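Local coordinates for cystatin-2 (PDB 3L0R), which inhibits cysteine proteinases with broad specificity, acting on mammalian cathepsins L, S, B, C and H and on the tick's own cathepsin-like enzymes, at residues F34-V39 against I58-S63; G51-L56 against V89-H94; S63-G68 against E75-K80. All blocks are in the same frame, centred on the assembly; numbering follows the deposited sequence.

Interaction 1: F34-V39 against I58-S63; sequences FYDTVV and IEISPS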
loop_
_atom_site.group_PDB
_atom_site.type_symbol
_atom_site.label_atom_id
_atom_site.label_comp_id
_atom_site.label_asym_id
_atom_site.label_seq_id
_atom_site.Cartn_x
_atom_site.Cartn_y
_atom_site.Cartn_z
ATOM N N PHE A 34 -4.454 -15.509 3.648
ATOM C CA PHE A 34 -4.133 -14.991 2.316
ATOM C C PHE A 34 -3.558 -13.604 2.371
ATOM O O PHE A 34 -3.890 -12.821 3.263
ATOM C CB PHE A 34 -5.385 -14.950 1.431
ATOM C CG PHE A 34 -5.981 -16.290 1.186
ATOM C CD1 PHE A 34 -5.563 -17.061 0.099
ATOM C CD2 PHE A 34 -6.951 -16.802 2.050
ATOM C CE1 PHE A 34 -6.109 -18.337 -0.143
ATOM C CE2 PHE A 34 -7.514 -18.072 1.818
ATOM C CZ PHE A 34 -7.086 -18.846 0.717
ATOM N N TYR A 35 -2.714 -13.288 1.397
ATOM C CA TYR A 35 -2.333 -11.911 1.196
ATOM C C TYR A 35 -3.571 -11.111 0.856
ATOM O O TYR A 35 -4.452 -11.581 0.112
ATOM C CB TYR A 35 -1.322 -11.762 0.058
ATOM C CG TYR A 35 0.059 -12.294 0.359
ATOM C CD1 TYR A 35 0.951 -11.570 1.153
ATOM C CD2 TYR A 35 0.488 -13.508 -0.181
ATOM C CE1 TYR A 35 2.263 -12.066 1.424
ATOM C CE2 TYR A 35 1.771 -14.009 0.078
ATOM C CZ TYR A 35 2.649 -13.287 0.880
ATOM O OH TYR A 35 3.903 -13.787 1.111
ATOM N N ASP A 36 -3.643 -9.907 1.410
ATOM C CA ASP A 36 -4.572 -8.909 0.898
ATOM C C ASP A 36 -3.898 -8.259 -0.299
ATOM O O ASP A 36 -2.654 -8.264 -0.420
ATOM C CB ASP A 36 -4.899 -7.845 1.952
ATOM C CG ASP A 36 -5.738 -8.380 3.097
ATOM O OD1 ASP A 36 -6.608 -9.261 2.890
ATOM O OD2 ASP A 36 -5.523 -7.897 4.224
ATOM N N THR A 37 -4.707 -7.694 -1.184
ATOM C CA THR A 37 -4.154 -6.980 -2.323
ATOM C C THR A 37 -4.874 -5.653 -2.552
ATOM O O THR A 37 -5.904 -5.364 -1.935
ATOM C CB THR A 37 -4.158 -7.869 -3.610
ATOM O OG1 THR A 37 -3.427 -7.208 -4.649
ATOM C CG2 THR A 37 -5.594 -8.171 -4.077
ATOM N N VAL A 38 -4.327 -4.865 -3.465
ATOM C CA VAL A 38 -4.884 -3.577 -3.798
ATOM C C VAL A 38 -5.925 -3.684 -4.910
ATOM O O VAL A 38 -5.681 -4.300 -5.943
ATOM C CB VAL A 38 -3.775 -2.587 -4.197
ATOM C CG1 VAL A 38 -4.372 -1.219 -4.544
ATOM C CG2 VAL A 38 -2.786 -2.450 -3.082
ATOM N N VAL A 39 -7.082 -3.066 -4.682
ATOM C CA VAL A 39 -8.116 -2.937 -5.671
ATOM C C VAL A 39 -7.995 -1.551 -6.285
ATOM O O VAL A 39 -8.034 -1.402 -7.504
ATOM C CB VAL A 39 -9.518 -3.122 -5.034
ATOM C CG1 VAL A 39 -10.647 -2.861 -6.048
ATOM C CG2 VAL A 39 -9.656 -4.523 -4.474
ATOM N N ILE A 58 -6.306 3.681 0.146
ATOM C CA ILE A 58 -6.483 2.599 -0.810
ATOM C C ILE A 58 -7.643 1.706 -0.421
ATOM O O ILE A 58 -8.039 1.652 0.753
ATOM C CB ILE A 58 -5.212 1.725 -0.933
ATOM C CG1 ILE A 58 -5.067 0.817 0.293
ATOM C CG2 ILE A 58 -3.949 2.618 -1.171
ATOM C CD1 ILE A 58 -3.634 0.389 0.619
ATOM N N GLU A 59 -8.196 1.025 -1.419
ATOM C CA GLU A 59 -9.132 -0.058 -1.174
ATOM C C GLU A 59 -8.448 -1.391 -1.353
ATOM O O GLU A 59 -7.751 -1.627 -2.346
ATOM C CB GLU A 59 -10.355 0.056 -2.063
ATOM C CG GLU A 59 -11.252 1.177 -1.616
ATOM C CD GLU A 59 -12.359 1.472 -2.589
ATOM O OE1 GLU A 59 -12.407 0.829 -3.665
ATOM O OE2 GLU A 59 -13.188 2.361 -2.274
ATOM N N ILE A 60 -8.633 -2.253 -0.357
ATOM C CA ILE A 60 -8.011 -3.568 -0.361
ATOM C C ILE A 60 -9.049 -4.675 -0.348
ATOM O O ILE A 60 -10.223 -4.449 -0.021
ATOM C CB ILE A 60 -6.991 -3.751 0.801
ATOM C CG1 ILE A 60 -7.710 -3.922 2.148
ATOM C CG2 ILE A 60 -5.961 -2.605 0.793
ATOM C CD1 ILE A 60 -6.820 -4.407 3.284
ATOM N N SER A 61 -8.592 -5.876 -0.697
ATOM C CA SER A 61 -9.461 -7.039 -0.827
ATOM C C SER A 61 -8.575 -8.260 -0.706
ATOM O O SER A 61 -7.451 -8.245 -1.201
ATOM C CB SER A 61 -10.148 -7.044 -2.200
ATOM O OG SER A 61 -11.382 -7.737 -2.155
ATOM N N PRO A 62 -9.062 -9.319 -0.038
ATOM C CA PRO A 62 -8.288 -10.570 0.036
ATOM C C PRO A 62 -7.978 -11.143 -1.350
ATOM O O PRO A 62 -8.874 -11.193 -2.206
ATOM C CB PRO A 62 -9.213 -11.521 0.801
ATOM C CG PRO A 62 -10.186 -10.617 1.536
ATOM C CD PRO A 62 -10.345 -9.394 0.688
ATOM N N SER A 63 -6.729 -11.576 -1.548
ATOM C CA SER A 63 -6.263 -12.157 -2.817
ATOM C C SER A 63 -6.353 -13.681 -2.857
ATOM O O SER A 63 -6.683 -14.331 -1.879
ATOM C CB SER A 63 -4.817 -11.724 -3.132
ATOM O OG SER A 63 -3.856 -12.472 -2.393
#
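Ser63 takes hold of the carbonyl of Tyr35 twice: its backbone N reaches Tyr35 O at 2.8 Å in the carbonyl plane, and its hydroxyl OG donates to Tyr35 O at 2.7 Å from above that plane, 45° out of it. From there the strands run antiparallel. Thr37 and Ser61 form a hydrogen-bonded pair, with Thr37 N 2.8 Å from Ser61 O and Ser61 N returning a bond to Thr37 O, and Val39 N, where the chain turns a corner, donates to Glu59 O.

Asp36 repays following outward. Its CB has Ser61 O and Ile60 CD1 as neighbours, and CG is 4.1 Å from Ile60 CD1. Because CG sits opposite the carbonyl carbon, beside the backbone N (chi1 -69°), the carboxylate lies beside Pro62 and the tip of Ile60. OD1 rests 3.6 Å from Pro62 CA, while OD2 comes 3.8 Å from Ile60 CD1 and makes its polar bond elsewhere, a salt bridge to Arg32. Farther along, Val39 CG2 packs on Ser61 CB at 3.4 Å; back toward Tyr35, Thr37 CG2 meets Ser63 CB at 3.8 Å.

Val38 and Ile60 share the other face of the sheet from Thr37 and Ser61, whose hydroxyls find partners beyond these strands, Tyr72 for Thr37 and Gln84 for Ser61. The contact rests on backbone bonding reinforced by one serine hydroxyl, with the aspartate charge met by arginine and its flanks lined by carbon.

Interaction 2: G51-L56 against V89-H94; sequences GMNYKL and VAVIYH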
loop_
_atom_site.group_PDB
_atom_site.type_symbol
_atom_site.label_atom_id
_atom_site.label_comp_id
_atom_site.label_asym_id
_atom_site.label_seq_id
_atom_site.Cartn_x
_atom_site.Cartn_y
_atom_site.Cartn_z
ATOM N N GLY A 51 14.013 12.224 3.649
ATOM C CA GLY A 51 13.382 11.209 2.810
ATOM C C GLY A 51 11.977 11.699 2.466
ATOM O O GLY A 51 11.691 12.903 2.551
ATOM N N MET A 52 11.100 10.769 2.094
ATOM C CA MET A 52 9.723 11.056 1.691
ATOM C C MET A 52 8.718 10.177 2.427
ATOM O O MET A 52 8.920 8.964 2.556
ATOM C CB MET A 52 9.549 10.811 0.191
ATOM C CG MET A 52 10.205 11.852 -0.707
ATOM S SD MET A 52 9.335 13.439 -0.679
ATOM C CE MET A 52 7.678 12.856 -0.887
ATOM N N ASN A 53 7.637 10.800 2.896
ATOM C CA ASN A 53 6.477 10.074 3.375
ATOM C C ASN A 53 5.420 9.998 2.293
ATOM O O ASN A 53 5.133 11.004 1.634
ATOM C CB ASN A 53 5.881 10.741 4.602
ATOM C CG ASN A 53 6.671 10.476 5.836
ATOM O OD1 ASN A 53 7.180 9.366 6.042
ATOM N ND2 ASN A 53 6.793 11.493 6.683
ATOM N N TYR A 54 4.860 8.801 2.103
ATOM C CA TYR A 54 3.735 8.589 1.168
ATOM C C TYR A 54 2.569 8.140 1.987
ATOM O O TYR A 54 2.660 7.140 2.711
ATOM C CB TYR A 54 4.060 7.535 0.117
ATOM C CG TYR A 54 5.217 7.943 -0.772
ATOM C CD1 TYR A 54 4.985 8.597 -1.988
ATOM C CD2 TYR A 54 6.549 7.704 -0.385
ATOM C CE1 TYR A 54 6.043 8.989 -2.813
ATOM C CE2 TYR A 54 7.600 8.083 -1.187
ATOM C CZ TYR A 54 7.342 8.727 -2.395
ATOM O OH TYR A 54 8.376 9.112 -3.195
ATOM N N LYS A 55 1.497 8.931 1.922
ATOM C CA LYS A 55 0.226 8.591 2.546
ATOM C C LYS A 55 -0.818 8.156 1.482
ATOM O O LYS A 55 -1.339 8.964 0.705
ATOM C CB LYS A 55 -0.259 9.741 3.429
ATOM C CG LYS A 55 -1.642 9.512 4.041
ATOM C CD LYS A 55 -1.702 9.975 5.465
ATOM C CE LYS A 55 -1.815 11.465 5.560
ATOM N NZ LYS A 55 -1.487 11.909 6.928
ATOM N N LEU A 56 -1.111 6.860 1.467
ATOM C CA LEU A 56 -2.007 6.288 0.478
ATOM C C LEU A 56 -3.305 5.804 1.106
ATOM O O LEU A 56 -3.292 4.988 2.046
ATOM C CB LEU A 56 -1.317 5.137 -0.261
ATOM C CG LEU A 56 0.193 5.291 -0.529
ATOM C CD1 LEU A 56 0.795 3.957 -0.895
ATOM C CD2 LEU A 56 0.499 6.351 -1.614
ATOM N N VAL A 89 -5.568 3.343 5.160
ATOM C CA VAL A 89 -4.600 4.411 4.980
ATOM C C VAL A 89 -3.221 3.853 5.336
ATOM O O VAL A 89 -2.987 3.416 6.478
ATOM C CB VAL A 89 -4.940 5.682 5.827
ATOM C CG1 VAL A 89 -3.871 6.755 5.650
ATOM C CG2 VAL A 89 -6.293 6.241 5.436
ATOM N N ALA A 90 -2.328 3.851 4.341
ATOM C CA ALA A 90 -0.957 3.387 4.518
ATOM C C ALA A 90 0.035 4.542 4.412
ATOM O O ALA A 90 -0.019 5.347 3.470
ATOM C CB ALA A 90 -0.621 2.301 3.498
ATOM N N VAL A 91 0.935 4.618 5.395
ATOM C CA VAL A 91 2.050 5.553 5.351
ATOM C C VAL A 91 3.349 4.768 5.201
ATOM O O VAL A 91 3.668 3.901 6.033
ATOM C CB VAL A 91 2.104 6.499 6.574
ATOM C CG1 VAL A 91 3.262 7.499 6.427
ATOM C CG2 VAL A 91 0.776 7.245 6.758
ATOM N N ILE A 92 4.049 5.073 4.102
ATOM C CA ILE A 92 5.368 4.538 3.769
ATOM C C ILE A 92 6.398 5.644 3.883
ATOM O O ILE A 92 6.249 6.717 3.277
ATOM C CB ILE A 92 5.448 3.954 2.312
ATOM C CG1 ILE A 92 4.500 2.780 2.137
ATOM C CG2 ILE A 92 6.882 3.499 1.958
ATOM C CD1 ILE A 92 3.264 3.130 1.429
ATOM N N TYR A 93 7.433 5.340 4.663
ATOM C CA TYR A 93 8.633 6.132 4.811
ATOM C C TYR A 93 9.727 5.579 3.893
ATOM O O TYR A 93 10.090 4.401 3.990
ATOM C CB TYR A 93 9.080 6.049 6.259
ATOM C CG TYR A 93 10.213 6.971 6.616
ATOM C CD1 TYR A 93 10.195 8.302 6.236
ATOM C CD2 TYR A 93 11.296 6.519 7.338
ATOM C CE1 TYR A 93 11.227 9.159 6.565
ATOM C CE2 TYR A 93 12.327 7.371 7.666
ATOM C CZ TYR A 93 12.277 8.696 7.275
ATOM O OH TYR A 93 13.292 9.563 7.599
ATOM N N HIS A 94 10.233 6.436 2.998
ATOM C CA HIS A 94 11.242 6.072 2.002
ATOM C C HIS A 94 12.525 6.883 2.221
ATOM O O HIS A 94 12.491 8.112 2.258
ATOM C CB HIS A 94 10.696 6.318 0.584
ATOM C CG HIS A 94 11.578 5.810 -0.527
ATOM N ND1 HIS A 94 11.556 6.349 -1.799
ATOM C CD2 HIS A 94 12.485 4.805 -0.569
ATOM C CE1 HIS A 94 12.415 5.708 -2.570
ATOM N NE2 HIS A 94 12.984 4.759 -1.853
HETATM O O HOH W 1 10.895 8.922 -2.550
#
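Tyr54 and His94 leave their backbones by different routes: Tyr54 CG lies opposite its own carbonyl carbon (chi1 -63°), whereas His94 CG is swung to the far side of its backbone N (chi1 -172°). The two side chains end up side by side, pointing the same way. His94 CB lies in the plane of the tyrosine ring at its edge, 4.0 Å from Tyr54 CE2, and one water bridges the ends, 2.6 Å from Tyr54 OH and 2.8 Å from His94 ND1.

On this same face Leu56 CD1 touches Ile92 CD1 at 3.5 Å, and helix 15-25 covers the group through Phe17, Leu20 and Ala24. The reverse face carries Asn53, Lys55, Val91 and Tyr93. Asn53 OD1 comes 3.2 Å from Tyr93 CD1, with amide and ring planes 44° apart, while Asn53 ND2 is bonded to Gln47. Lys55 CD slants across, 3.9 Å from both Val89 CG1 and Val91 CG2. Replacing Tyr93 by alanine would probably leave Asn53 OD1, Val49 and Ala50 without the ring they pack on, opening a gap beside the loop that precedes Met52.

Six backbone bonds join the strands, two each in the pairs Met52-His94, Tyr54-Ile92 and Leu56-Ala90. This is the cystatin fold, an antiparallel sheet wrapped across a helix. Gly51 ends the Gln-Val-Val-Ala-Gly loop, which in cystatins enters the protease cleft together with the Pro-Trp hairpin that follows strand 86-95.

Interaction 3: S63-G68 against E75-K80; sequences SVCKIG and EQCVPK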
loop_
_atom_site.group_PDB
_atom_site.type_symbol
_atom_site.label_atom_id
_atom_site.label_comp_id
_atom_site.label_asym_id
_atom_site.label_seq_id
_atom_site.Cartn_x
_atom_site.Cartn_y
_atom_site.Cartn_z
ATOM N N SER A 63 -6.729 -11.576 -1.548
ATOM C CA SER A 63 -6.263 -12.157 -2.817
ATOM C C SER A 63 -6.353 -13.681 -2.857
ATOM O O SER A 63 -6.683 -14.331 -1.879
ATOM C CB SER A 63 -4.817 -11.724 -3.132
ATOM O OG SER A 63 -3.856 -12.472 -2.393
ATOM N N VAL A 64 -6.056 -14.237 -4.021
ATOM C CA VAL A 64 -6.014 -15.671 -4.208
ATOM C C VAL A 64 -4.711 -16.302 -3.684
ATOM O O VAL A 64 -4.595 -17.531 -3.615
ATOM C CB VAL A 64 -6.197 -16.028 -5.688
ATOM C CG1 VAL A 64 -7.614 -15.638 -6.178
ATOM C CG2 VAL A 64 -5.097 -15.359 -6.541
ATOM N N CYS A 65 -3.740 -15.470 -3.307
ATOM C CA CYS A 65 -2.435 -15.983 -2.874
ATOM C C CYS A 65 -2.367 -16.326 -1.403
ATOM O O CYS A 65 -2.530 -15.467 -0.550
ATOM C CB CYS A 65 -1.323 -15.003 -3.193
ATOM S SG CYS A 65 -1.029 -14.761 -4.936
ATOM N N LYS A 66 -2.097 -17.593 -1.121
ATOM C CA LYS A 66 -1.963 -18.047 0.243
ATOM C C LYS A 66 -0.554 -17.763 0.780
ATOM O O LYS A 66 0.464 -18.130 0.173
ATOM C CB LYS A 66 -2.318 -19.523 0.346
ATOM C CG LYS A 66 -2.770 -19.917 1.725
ATOM C CD LYS A 66 -2.776 -21.407 1.870
ATOM C CE LYS A 66 -2.663 -21.809 3.328
ATOM N NZ LYS A 66 -4.008 -22.051 3.880
ATOM N N ILE A 67 -0.521 -17.079 1.920
ATOM C CA ILE A 67 0.706 -16.683 2.565
ATOM C C ILE A 67 1.541 -17.922 2.928
ATOM O O ILE A 67 1.009 -18.915 3.448
ATOM C CB ILE A 67 0.385 -15.832 3.817
ATOM C CG1 ILE A 67 -0.283 -14.516 3.405
ATOM C CG2 ILE A 67 1.650 -15.612 4.692
ATOM C CD1 ILE A 67 -0.881 -13.722 4.547
ATOM N N GLY A 68 2.840 -17.856 2.639
ATOM C CA GLY A 68 3.756 -18.951 2.949
ATOM C C GLY A 68 3.729 -20.060 1.915
ATOM O O GLY A 68 4.552 -20.978 1.960
ATOM N N GLU A 75 0.636 -9.035 -9.885
ATOM C CA GLU A 75 0.107 -9.657 -11.096
ATOM C C GLU A 75 -0.599 -10.977 -10.802
ATOM O O GLU A 75 -1.630 -11.303 -11.406
ATOM C CB GLU A 75 1.268 -9.849 -12.089
ATOM C CG GLU A 75 1.028 -10.800 -13.251
ATOM C CD GLU A 75 2.326 -11.196 -13.947
ATOM O OE1 GLU A 75 3.288 -11.611 -13.256
ATOM O OE2 GLU A 75 2.384 -11.092 -15.189
ATOM N N GLN A 76 -0.033 -11.737 -9.873
ATOM C CA GLN A 76 -0.510 -13.079 -9.589
ATOM C C GLN A 76 -1.640 -12.997 -8.576
ATOM O O GLN A 76 -2.673 -13.636 -8.730
ATOM C CB GLN A 76 0.645 -13.932 -9.063
ATOM C CG GLN A 76 0.770 -15.305 -9.667
ATOM C CD GLN A 76 0.618 -15.301 -11.178
ATOM O OE1 GLN A 76 1.336 -14.592 -11.893
ATOM N NE2 GLN A 76 -0.333 -16.094 -11.676
ATOM N N CYS A 77 -1.442 -12.166 -7.558
ATOM C CA CYS A 77 -2.345 -12.114 -6.408
ATOM C C CYS A 77 -3.480 -11.133 -6.629
ATOM O O CYS A 77 -3.549 -10.094 -5.986
ATOM C CB CYS A 77 -1.567 -11.782 -5.138
ATOM S SG CYS A 77 -0.164 -12.892 -4.906
ATOM N N VAL A 78 -4.353 -11.477 -7.568
ATOM C CA VAL A 78 -5.571 -10.727 -7.807
ATOM C C VAL A 78 -6.551 -10.964 -6.649
ATOM O O VAL A 78 -6.418 -11.954 -5.919
ATOM C CB VAL A 78 -6.207 -11.119 -9.166
ATOM C CG1 VAL A 78 -5.340 -10.611 -10.330
ATOM C CG2 VAL A 78 -6.425 -12.648 -9.265
ATOM N N PRO A 79 -7.515 -10.038 -6.451
ATOM C CA PRO A 79 -8.598 -10.243 -5.483
ATOM C C PRO A 79 -9.377 -11.522 -5.743
ATOM O O PRO A 79 -9.634 -11.857 -6.909
ATOM C CB PRO A 79 -9.521 -9.044 -5.744
ATOM C CG PRO A 79 -8.631 -8.000 -6.287
ATOM C CD PRO A 79 -7.617 -8.720 -7.112
ATOM N N LYS A 80 -9.770 -12.228 -4.684
ATOM C CA LYS A 80 -10.761 -13.311 -4.839
ATOM C C LYS A 80 -12.052 -12.760 -5.468
ATOM O O LYS A 80 -12.682 -13.395 -6.337
ATOM C CB LYS A 80 -11.107 -13.948 -3.497
ATOM C CG LYS A 80 -9.968 -14.651 -2.797
ATOM C CD LYS A 80 -10.310 -14.892 -1.327
ATOM C CE LYS A 80 -9.241 -15.712 -0.613
ATOM N NZ LYS A 80 -9.486 -17.176 -0.736
#
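Val78 O is approached by two groups of the 63-68 segment. Val64 N donates to it at 3.0 Å, the donor standing almost straight out from the carbonyl (C=O...N 177°), and Ser63 CA adds a C-H...O contact to Val78 O at 3.1 Å.

Beside this bond the chains are welded covalently. Cys65 SG and Cys77 SG are 2.1 Å apart, with a torsion of -92° about the S-S bond, close to the relaxed right angle. Cys77 stands at the centre of an inverse gamma turn, and Ser63 OG comes within 3.6 Å of Cys77 CB. The same OG, whose hydrogen goes to Tyr35 O, accepts from Cys65 N, an ST turn that holds the half-cystine's backbone.

On the outer side Val64 CG2 and Val78 CG2 make a loose contact at 4.1 Å. Lys80 runs extended past the carbonyl of Ser63, CE 3.2 Å from Ser63 O, and bends only at its last torsion; its charge has Phe34 as a cation-pi partner. Lys80 N adds a further main-chain bond, to Pro62 O, so the disulfide works with a few hydrogen bonds and probably limits how far the irregular loop can move from the strand.

From the N terminus, the chain leaves helix 15-25 and enters strand 34-48, whose start is not sealed until 58-63 returns beside it: interaction 1 closes the long hairpin of strands 34-48 and 52-66. Before that closure, 51-56 has passed, and it waits for 89-94; interaction 2 therefore crosses interaction 1 and adds strand 86-95 to the same sheet. Interaction 3 begins at Ser63, where interaction 1 finishes, and pins the loop of 75-80 to the strand end, all within the span that interaction 2 encloses. Interactions 1 and 3 share one end of the molecule, their centres about 8 Å apart; the centre of interaction 2 is about 18 Å from that of interaction 1.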